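Local coordinates for protein alpha-1,3-glucanase (Streptomyces thermodiastaticus, PDB 7C7D) that hydrolyses internal alpha-1,3-glucosidic linkages of alpha-1,3-glucan as a thermostable glycoside hydrolase of family GH87, at residues 290-295 and 321-326; 317-322 and 343-348; 164-169 and 265-270. All coordinates share one frame; numbering follows the deposited sequence. Where two conformers were deposited one is given.

Contact 1: residues 290-295 and 321-326; sequences DFAVIG and GMWIQH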
loop_
_atom_site.group_PDB
_atom_site.type_symbol
_atom_site.label_atom_id
_atom_site.label_comp_id
_atom_site.label_asym_id
_atom_site.label_seq_id
_atom_site.Cartn_x
_atom_site.Cartn_y
_atom_site.Cartn_z
ATOM N N ASP A 290 6.715 -17.021 6.157
ATOM C CA ASP A 290 5.624 -17.971 5.928
ATOM C C ASP A 290 4.694 -18.122 7.129
ATOM O O ASP A 290 4.278 -19.229 7.465
ATOM C CB ASP A 290 6.143 -19.335 5.459
ATOM C CG ASP A 290 7.116 -19.226 4.299
ATOM O OD1 ASP A 290 7.006 -18.268 3.508
ATOM O OD2 ASP A 290 7.988 -20.114 4.174
ATOM N N PHE A 291 4.357 -17.014 7.781
ATOM C CA PHE A 291 3.269 -17.023 8.752
ATOM C C PHE A 291 2.460 -15.741 8.631
ATOM O O PHE A 291 2.807 -14.827 7.878
ATOM C CB PHE A 291 3.692 -17.376 10.203
ATOM C CG PHE A 291 4.641 -16.397 10.869
ATOM C CD1 PHE A 291 5.999 -16.406 10.574
ATOM C CD2 PHE A 291 4.185 -15.537 11.865
ATOM C CE1 PHE A 291 6.876 -15.545 11.225
ATOM C CE2 PHE A 291 5.057 -14.678 12.521
ATOM C CZ PHE A 291 6.401 -14.687 12.211
ATOM N N ALA A 292 1.350 -15.695 9.358
ATOM C CA ALA A 292 0.502 -14.516 9.398
ATOM C C ALA A 292 0.628 -13.842 10.755
ATOM O O ALA A 292 0.775 -14.514 11.782
ATOM C CB ALA A 292 -0.960 -14.887 9.143
ATOM N N VAL A 293 0.596 -12.512 10.753
ATOM C CA VAL A 293 0.425 -11.718 11.969
ATOM C C VAL A 293 -0.795 -10.847 11.741
ATOM O O VAL A 293 -0.782 -9.955 10.881
ATOM C CB VAL A 293 1.656 -10.878 12.329
ATOM C CG1 VAL A 293 1.375 -10.045 13.572
ATOM C CG2 VAL A 293 2.861 -11.778 12.545
ATOM N N ILE A 294 -1.862 -11.133 12.481
ATOM C CA ILE A 294 -3.144 -10.464 12.333
ATOM C C ILE A 294 -3.504 -9.873 13.687
ATOM O O ILE A 294 -3.643 -10.606 14.676
ATOM C CB ILE A 294 -4.229 -11.426 11.826
ATOM C CG1 ILE A 294 -3.769 -12.113 10.532
ATOM C CG2 ILE A 294 -5.534 -10.685 11.621
ATOM C CD1 ILE A 294 -4.787 -13.073 9.948
ATOM N N GLY A 295 -3.632 -8.549 13.738
ATOM C CA GLY A 295 -3.909 -7.854 14.975
ATOM C C GLY A 295 -5.393 -7.631 15.181
ATOM O O GLY A 295 -6.248 -8.212 14.508
ATOM N N GLY A 321 6.886 -14.051 2.548
ATOM C CA GLY A 321 5.781 -14.990 2.611
ATOM C C GLY A 321 4.790 -14.715 3.718
ATOM O O GLY A 321 4.062 -15.625 4.121
ATOM N N MET A 322 4.728 -13.483 4.215
ATOM C CA MET A 322 3.895 -13.143 5.357
ATOM C C MET A 322 2.543 -12.602 4.921
ATOM O O MET A 322 2.384 -12.050 3.830
ATOM C CB MET A 322 4.571 -12.075 6.219
ATOM C CG MET A 322 5.974 -12.425 6.684
ATOM S SD MET A 322 6.056 -13.746 7.911
ATOM C CE MET A 322 5.111 -13.029 9.255
ATOM N N TRP A 323 1.569 -12.741 5.821
ATOM C CA TRP A 323 0.269 -12.089 5.713
ATOM C C TRP A 323 0.133 -11.199 6.940
ATOM O O TRP A 323 0.076 -11.706 8.064
ATOM C CB TRP A 323 -0.827 -13.148 5.714
ATOM C CG TRP A 323 -2.214 -12.629 5.600
ATOM C CD1 TRP A 323 -2.961 -12.018 6.575
ATOM C CD2 TRP A 323 -3.050 -12.712 4.445
ATOM N NE1 TRP A 323 -4.205 -11.699 6.080
ATOM C CE2 TRP A 323 -4.284 -12.117 4.777
ATOM C CE3 TRP A 323 -2.870 -13.222 3.153
ATOM C CZ2 TRP A 323 -5.340 -12.036 3.868
ATOM C CZ3 TRP A 323 -3.915 -13.135 2.253
ATOM C CH2 TRP A 323 -5.132 -12.541 2.614
ATOM N N ILE A 324 0.097 -9.884 6.729
ATOM C CA ILE A 324 0.100 -8.900 7.809
ATOM C C ILE A 324 -1.189 -8.105 7.694
ATOM O O ILE A 324 -1.479 -7.553 6.625
ATOM C CB ILE A 324 1.311 -7.961 7.693
ATOM C CG1 ILE A 324 2.620 -8.753 7.638
ATOM C CG2 ILE A 324 1.314 -6.926 8.814
ATOM C CD1 ILE A 324 2.865 -9.653 8.815
ATOM N N GLN A 325 -1.974 -8.058 8.774
ATOM C CA GLN A 325 -3.303 -7.481 8.669
ATOM C C GLN A 325 -3.769 -6.951 10.021
ATOM O O GLN A 325 -3.433 -7.504 11.067
ATOM C CB GLN A 325 -4.284 -8.543 8.152
ATOM C CG GLN A 325 -5.675 -8.038 7.875
ATOM C CD GLN A 325 -6.606 -9.126 7.369
ATOM O OE1 GLN A 325 -6.375 -10.323 7.593
ATOM N NE2 GLN A 325 -7.665 -8.718 6.682
ATOM N N HIS A 326 -4.591 -5.895 9.984
ATOM C CA HIS A 326 -5.274 -5.392 11.188
ATOM C C HIS A 326 -4.284 -4.926 12.251
ATOM O O HIS A 326 -4.445 -5.196 13.446
ATOM C CB HIS A 326 -6.284 -6.388 11.762
ATOM C CG HIS A 326 -7.434 -6.670 10.851
ATOM N ND1 HIS A 326 -8.170 -7.834 10.919
ATOM C CD2 HIS A 326 -7.973 -5.942 9.842
ATOM C CE1 HIS A 326 -9.110 -7.814 9.988
ATOM N NE2 HIS A 326 -9.012 -6.676 9.323
HETATM O O HOH W 1 -8.302 -9.633 13.097
#
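Met322 lays its terminal methyl squarely on the phenyl ring of Phe291. CE sits 3.4 Å from the ring centroid and only 3° off the ring normal, a CH-pi contact, and SD lies over the same face further off centre, which makes this a Met-aromatic pair. The two side chains run alongside each other. With chi2 and chi3 of Met322 bent (-70° and -61°), the methyl is carried back over the ring, where it also grazes Val293 CG2. Phe291 N points a weak hydrogen bond at SD of Met322.

Further along the strands on the same face, Ile324 CD1 lies 3.9 Å from Val293 CB, and both side chains touch Phe308. The other face carries Ala292, Ile294, Trp323 and Gln325. Trp323 CB rests on Ala292 CB, while CD1 of its indole meets CD1 of Ile294 obliquely at 4.0 Å. From its ring plane, Trp323 NE1 gives a straight hydrogen bond of 3.0 Å to Gln325 OE1, approaching from above the amide's carbonyl plane. The NE2 end of that amide is held by Asp349 and the backbone of Asn164. At the far end, one water bridges Gly295 O and His326 ND1, and His326 NE2 binds Asp163.

Between the faces the backbones run parallel. Trp323 N and Gln325 N donate to Phe291 O and Val293 O, and Val293 N answers to Trp323 O at 2.9 Å, with Gly295 N bonded to Gln325 O. This is the rung-on-rung pairing of a right-handed parallel beta-helix, the pectate lyase-like fold. Chemically the rung is two-sided: one face is packed with carbon and sulfur, while on the other the indole and amide, tied to each other, meet Arg166 and Asn164 of the N-terminal domain, Ala292 and Ile294 adding carbon contacts to Arg166.

Contact 2: residues 317-322 and 343-348; sequences SSVSGM and ENNRIL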
loop_
_atom_site.group_PDB
_atom_site.type_symbol
_atom_site.label_atom_id
_atom_site.label_comp_id
_atom_site.label_asym_id
_atom_site.label_seq_id
_atom_site.Cartn_x
_atom_site.Cartn_y
_atom_site.Cartn_z
ATOM N N SER A 317 18.787 -9.213 7.342
ATOM C CA SER A 317 17.524 -9.810 7.731
ATOM C C SER A 317 16.554 -9.837 6.558
ATOM O O SER A 317 16.790 -9.240 5.502
ATOM C CB SER A 317 16.935 -9.043 8.915
ATOM O OG SER A 317 17.735 -9.297 10.056
ATOM N N SER A 318 15.445 -10.553 6.746
ATOM C CA SER A 318 14.450 -10.664 5.690
ATOM C C SER A 318 13.072 -10.945 6.269
ATOM O O SER A 318 12.932 -11.520 7.356
ATOM C CB SER A 318 14.816 -11.750 4.668
ATOM O OG SER A 318 14.806 -13.040 5.258
ATOM N N VAL A 319 12.055 -10.545 5.508
ATOM C CA VAL A 319 10.652 -10.775 5.838
ATOM C C VAL A 319 9.981 -11.228 4.550
ATOM O O VAL A 319 9.956 -10.473 3.574
ATOM C CB VAL A 319 9.968 -9.500 6.360
ATOM C CG1 VAL A 319 8.493 -9.754 6.634
ATOM C CG2 VAL A 319 10.679 -8.963 7.594
ATOM N N SER A 320 9.460 -12.456 4.526
ATOM C CA SER A 320 8.929 -12.991 3.279
ATOM C C SER A 320 7.792 -13.976 3.522
ATOM O O SER A 320 7.751 -14.672 4.538
ATOM C CB SER A 320 10.033 -13.658 2.449
ATOM O OG SER A 320 10.618 -14.744 3.150
ATOM N N GLY A 321 6.886 -14.051 2.548
ATOM C CA GLY A 321 5.781 -14.990 2.611
ATOM C C GLY A 321 4.790 -14.715 3.718
ATOM O O GLY A 321 4.062 -15.625 4.121
ATOM N N MET A 322 4.728 -13.483 4.215
ATOM C CA MET A 322 3.895 -13.143 5.357
ATOM C C MET A 322 2.543 -12.602 4.921
ATOM O O MET A 322 2.384 -12.050 3.830
ATOM C CB MET A 322 4.571 -12.075 6.219
ATOM C CG MET A 322 5.974 -12.425 6.684
ATOM S SD MET A 322 6.056 -13.746 7.911
ATOM C CE MET A 322 5.111 -13.029 9.255
ATOM N N GLU A 343 9.914 -9.050 1.037
ATOM C CA GLU A 343 9.469 -9.520 -0.266
ATOM C C GLU A 343 8.365 -10.559 -0.149
ATOM O O GLU A 343 8.320 -11.356 0.791
ATOM C CB GLU A 343 10.637 -10.115 -1.076
ATOM C CG GLU A 343 11.223 -11.356 -0.419
ATOM C CD GLU A 343 12.447 -11.902 -1.129
ATOM O OE1 GLU A 343 12.783 -11.426 -2.233
ATOM O OE2 GLU A 343 13.083 -12.817 -0.565
ATOM N N ASN A 344 7.481 -10.550 -1.143
ATOM C CA ASN A 344 6.446 -11.576 -1.282
ATOM C C ASN A 344 5.538 -11.640 -0.059
ATOM O O ASN A 344 5.202 -12.719 0.431
ATOM C CB ASN A 344 7.035 -12.950 -1.607
ATOM C CG ASN A 344 7.871 -12.929 -2.860
ATOM O OD1 ASN A 344 9.075 -13.172 -2.817
ATOM N ND2 ASN A 344 7.241 -12.626 -3.986
ATOM N N ASN A 345 5.133 -10.472 0.434
ATOM C CA ASN A 345 4.217 -10.376 1.561
ATOM C C ASN A 345 2.922 -9.716 1.115
ATOM O O ASN A 345 2.856 -9.063 0.071
ATOM C CB ASN A 345 4.813 -9.547 2.698
ATOM C CG ASN A 345 6.170 -10.049 3.128
ATOM O OD1 ASN A 345 6.285 -11.133 3.686
ATOM N ND2 ASN A 345 7.207 -9.264 2.865
ATOM N N ARG A 346 1.894 -9.893 1.939
ATOM C CA ARG A 346 0.636 -9.175 1.821
ATOM C C ARG A 346 0.485 -8.310 3.059
ATOM O O ARG A 346 0.665 -8.796 4.181
ATOM C CB ARG A 346 -0.554 -10.131 1.743
ATOM C CG ARG A 346 -0.320 -11.336 0.880
ATOM C CD ARG A 346 -0.214 -10.960 -0.589
ATOM N NE ARG A 346 0.248 -12.112 -1.356
ATOM C CZ ARG A 346 -0.513 -13.165 -1.641
ATOM N NH1 ARG A 346 -1.784 -13.193 -1.257
ATOM N NH2 ARG A 346 -0.007 -14.189 -2.311
ATOM N N ILE A 347 0.175 -7.033 2.856
ATOM C CA ILE A 347 -0.079 -6.108 3.950
ATOM C C ILE A 347 -1.444 -5.489 3.675
ATOM O O ILE A 347 -1.604 -4.725 2.714
ATOM C CB ILE A 347 1.018 -5.039 4.083
ATOM C CG1 ILE A 347 2.383 -5.710 4.271
ATOM C CG2 ILE A 347 0.724 -4.115 5.262
ATOM C CD1 ILE A 347 3.575 -4.761 4.190
ATOM N N LEU A 348 -2.433 -5.836 4.500
ATOM C CA LEU A 348 -3.824 -5.501 4.239
ATOM C C LEU A 348 -4.429 -4.865 5.473
ATOM O O LEU A 348 -4.172 -5.304 6.599
ATOM C CB LEU A 348 -4.649 -6.750 3.942
ATOM C CG LEU A 348 -4.040 -7.689 2.915
ATOM C CD1 LEU A 348 -4.832 -8.964 2.862
ATOM C CD2 LEU A 348 -4.036 -7.013 1.572
#
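Asn345 reaches across to the backbone of residues 319-322 and uses both ends of its amide. OD1 accepts from Met322 N at 2.9 Å, with the donor in the carbonyl plane on a lone pair. On its other side, ND2 gives Val319 O a nearly straight bond of 3.1 Å, arriving above the plane of that carbonyl. CG of Asn345 stands anti to its own carbonyl carbon (chi1 -54°), which swings the amide alongside the Met322 side chain and across Val319.

Backbone bonds flank this amide. Glu343 N donates to Val319 O at 2.9 Å, giving that oxygen two donors, and Arg346 N donates to Met322 O at the same length. Between them Gly321 N makes a weak, bent bond to Asn344 O. Gly321 and Asn344 both take left-handed backbone angles, and so does Asp290 one coil earlier, so the chains turn together at this bend between strands.

Weaker contacts complete the pairing: Ser320 CB touches Glu343 CG, carbon to carbon, Val319 CG1 lies 3.9 Å from Asn345 OD1, and the CA of Ser320 makes a CA-H...O contact of 3.0 Å with Glu343 O. The charged ends look elsewhere: Glu343 forms a salt bridge with Arg367, and Arg346 pairs with Glu196.

Asn345 N donates to Asn369 OD1 one coil further on, as Met322 N does to Asn345 OD1. Asparagines repeated from coil to coil in this way recall the asparagine ladders of parallel beta-helices. The chemistry implies that the side-chain amide replaces regular strand pairing where the chain bends, supplying an acceptor for Met322 N and a second donor for Val319 O, with its rotation fixed from both ends.

Contact 3: residues 164-169 and 265-270; sequences NTRLLL and GSWYSV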
loop_
_atom_site.group_PDB
_atom_site.type_symbol
_atom_site.label_atom_id
_atom_site.label_comp_id
_atom_site.label_asym_id
_atom_site.label_seq_id
_atom_site.Cartn_x
_atom_site.Cartn_y
_atom_site.Cartn_z
ATOM N N ASN A 164 -10.753 -6.897 4.511
ATOM C CA ASN A 164 -10.494 -8.092 3.719
ATOM C C ASN A 164 -10.744 -9.325 4.568
ATOM O O ASN A 164 -10.261 -9.424 5.703
ATOM C CB ASN A 164 -9.073 -8.095 3.159
ATOM C CG ASN A 164 -8.912 -7.118 2.010
ATOM O OD1 ASN A 164 -9.011 -7.496 0.845
ATOM N ND2 ASN A 164 -8.695 -5.846 2.336
ATOM N N THR A 165 -11.497 -10.261 4.012
ATOM C CA THR A 165 -11.793 -11.515 4.678
ATOM C C THR A 165 -11.393 -12.651 3.747
ATOM O O THR A 165 -11.551 -12.549 2.526
ATOM C CB THR A 165 -13.279 -11.572 5.066
ATOM O OG1 THR A 165 -13.535 -12.775 5.791
ATOM C CG2 THR A 165 -14.189 -11.498 3.839
ATOM N N ARG A 166 -10.838 -13.719 4.317
ATOM C CA ARG A 166 -10.265 -14.787 3.511
ATOM C C ARG A 166 -10.771 -16.149 3.960
ATOM O O ARG A 166 -11.216 -16.336 5.096
ATOM C CB ARG A 166 -8.730 -14.764 3.535
ATOM C CG ARG A 166 -8.113 -15.200 4.854
ATOM C CD ARG A 166 -6.588 -15.222 4.783
ATOM N NE ARG A 166 -5.996 -15.658 6.045
ATOM C CZ ARG A 166 -4.706 -15.922 6.225
ATOM N NH1 ARG A 166 -3.850 -15.810 5.218
ATOM N NH2 ARG A 166 -4.274 -16.318 7.416
ATOM N N LEU A 167 -10.659 -17.115 3.052
ATOM C CA LEU A 167 -11.118 -18.469 3.320
ATOM C C LEU A 167 -10.410 -19.418 2.366
ATOM O O LEU A 167 -10.353 -19.154 1.160
ATOM C CB LEU A 167 -12.630 -18.546 3.084
ATOM C CG LEU A 167 -13.427 -19.759 3.552
ATOM C CD1 LEU A 167 -13.020 -20.163 4.957
ATOM C CD2 LEU A 167 -14.912 -19.444 3.486
ATOM N N LEU A 168 -9.867 -20.505 2.905
ATOM C CA LEU A 168 -9.490 -21.627 2.059
ATOM C C LEU A 168 -10.766 -22.295 1.565
ATOM O O LEU A 168 -11.694 -22.529 2.344
ATOM C CB LEU A 168 -8.654 -22.633 2.853
ATOM C CG LEU A 168 -7.246 -22.196 3.266
ATOM C CD1 LEU A 168 -6.656 -23.153 4.294
ATOM C CD2 LEU A 168 -6.330 -22.081 2.058
ATOM N N LEU A 169 -10.826 -22.588 0.265
ATOM C CA LEU A 169 -12.067 -23.119 -0.292
ATOM C C LEU A 169 -12.306 -24.581 0.066
ATOM O O LEU A 169 -13.442 -25.051 -0.053
ATOM C CB LEU A 169 -12.102 -22.934 -1.810
ATOM C CG LEU A 169 -12.161 -21.487 -2.309
ATOM C CD1 LEU A 169 -12.000 -21.441 -3.821
ATOM C CD2 LEU A 169 -13.449 -20.803 -1.879
ATOM N N GLY A 265 3.183 -21.651 6.304
ATOM C CA GLY A 265 2.432 -20.906 5.315
ATOM C C GLY A 265 1.506 -19.929 6.005
ATOM O O GLY A 265 0.932 -20.247 7.049
ATOM N N SER A 266 1.353 -18.735 5.432
ATOM C CA SER A 266 0.585 -17.683 6.082
ATOM C C SER A 266 -0.910 -17.970 6.154
ATOM O O SER A 266 -1.629 -17.218 6.821
ATOM C CB SER A 266 0.831 -16.354 5.375
ATOM O OG SER A 266 0.305 -16.407 4.063
ATOM N N TRP A 267 -1.403 -19.009 5.485
ATOM C CA TRP A 267 -2.788 -19.426 5.640
ATOM C C TRP A 267 -2.958 -20.503 6.700
ATOM O O TRP A 267 -4.093 -20.897 6.983
ATOM C CB TRP A 267 -3.367 -19.903 4.301
ATOM C CG TRP A 267 -3.506 -18.790 3.298
ATOM C CD1 TRP A 267 -2.493 -18.067 2.724
ATOM C CD2 TRP A 267 -4.725 -18.263 2.759
ATOM N NE1 TRP A 267 -3.009 -17.132 1.861
ATOM C CE2 TRP A 267 -4.375 -17.232 1.861
ATOM C CE3 TRP A 267 -6.080 -18.565 2.942
ATOM C CZ2 TRP A 267 -5.327 -16.507 1.145
ATOM C CZ3 TRP A 267 -7.029 -17.836 2.229
ATOM C CH2 TRP A 267 -6.645 -16.820 1.342
ATOM N N TYR A 268 -1.869 -20.969 7.305
ATOM C CA TYR A 268 -1.906 -22.070 8.265
ATOM C C TYR A 268 -1.356 -21.708 9.633
ATOM O O TYR A 268 -1.941 -22.098 10.648
ATOM C CB TYR A 268 -1.124 -23.270 7.718
ATOM C CG TYR A 268 -1.595 -23.716 6.362
ATOM C CD1 TYR A 268 -2.799 -24.389 6.207
ATOM C CD2 TYR A 268 -0.842 -23.449 5.228
ATOM C CE1 TYR A 268 -3.234 -24.795 4.958
ATOM C CE2 TYR A 268 -1.269 -23.848 3.981
ATOM C CZ TYR A 268 -2.464 -24.520 3.851
ATOM O OH TYR A 268 -2.886 -24.914 2.600
ATOM N N SER A 269 -0.228 -21.003 9.690
ATOM C CA SER A 269 0.392 -20.602 10.948
ATOM C C SER A 269 0.047 -19.141 11.190
ATOM O O SER A 269 0.591 -18.254 10.528
ATOM C CB SER A 269 1.903 -20.802 10.882
ATOM O OG SER A 269 2.227 -22.143 10.544
ATOM N N VAL A 270 -0.839 -18.887 12.150
ATOM C CA VAL A 270 -1.452 -17.572 12.310
ATOM C C VAL A 270 -1.177 -17.059 13.718
ATOM O O VAL A 270 -1.636 -17.654 14.702
ATOM C CB VAL A 270 -2.959 -17.607 12.013
ATOM C CG1 VAL A 270 -3.552 -16.216 12.171
ATOM C CG2 VAL A 270 -3.207 -18.135 10.604
#
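Arg166 stretches from its strand over the indole of Trp267 and ends on the carbonyl of Ser266. Its CD sits above the six-membered ring, 3.7 Å from the centroid, in a CH-pi contact. The guanidinium continues over the five-membered ring as a cation-pi pair, with CZ 4.3 Å from that centroid and the two planes inclined by 35°. From CG to NE the chain is extended, which lays the guanidinium over that ring, NH1 above its plane, with the outer nitrogens at Ser266. There NH1 and NH2 both grip the carbonyl O of Ser266 end-on; the NH2 bond is 2.9 Å and lies in the carbonyl plane, whereas NH1 reaches the oxygen from above it at 3.1 Å. Val270 CG2 abuts the guanidinium near its plane.

At Leu167 the side chain turns away, and the backbone O touches Trp267 CZ3 at 3.7 Å. Leu168 then sends CD2 obliquely to Trp267 CE3 at 3.6 Å and CD1 to Tyr268 CE1, whose hydroxyl is bonded to Ser199 O.

Strand 163-169 belongs to the antiparallel N-terminal beta-domain and Trp267 to a turn of the beta-helix, so these residues stitch the two together. Arg166 also makes a cation-pi contact with Trp323. With a carbonyl at its tip and indoles nearby, the arginine's charge is probably well stabilised at this domain boundary.

In the fold
All three contacts belong to one end region of the beta-helix. Contacts 1 and 2 share Gly321 and Met322, and their centres are 8 Å apart; strand 323-325 pairs onward with 341-348, Ile324 N lying 2.8 Å from Arg346 O. Contact 3, centred 9 Å from contact 1 and 15 Å from contact 2, brings the N-terminal beta-domain onto these coils. Trp323 is where the three contacts meet: Arg166 NH1 stands 3.3 Å from its CD2, Trp267 meets it edge-to-face, and Leu348 CD1 packs 3.3 Å from its CZ2. The calcium ion is held separately, by Glu63, Glu65, Ser88, Gln91 and Asp191; none of these residues lies in the six segments.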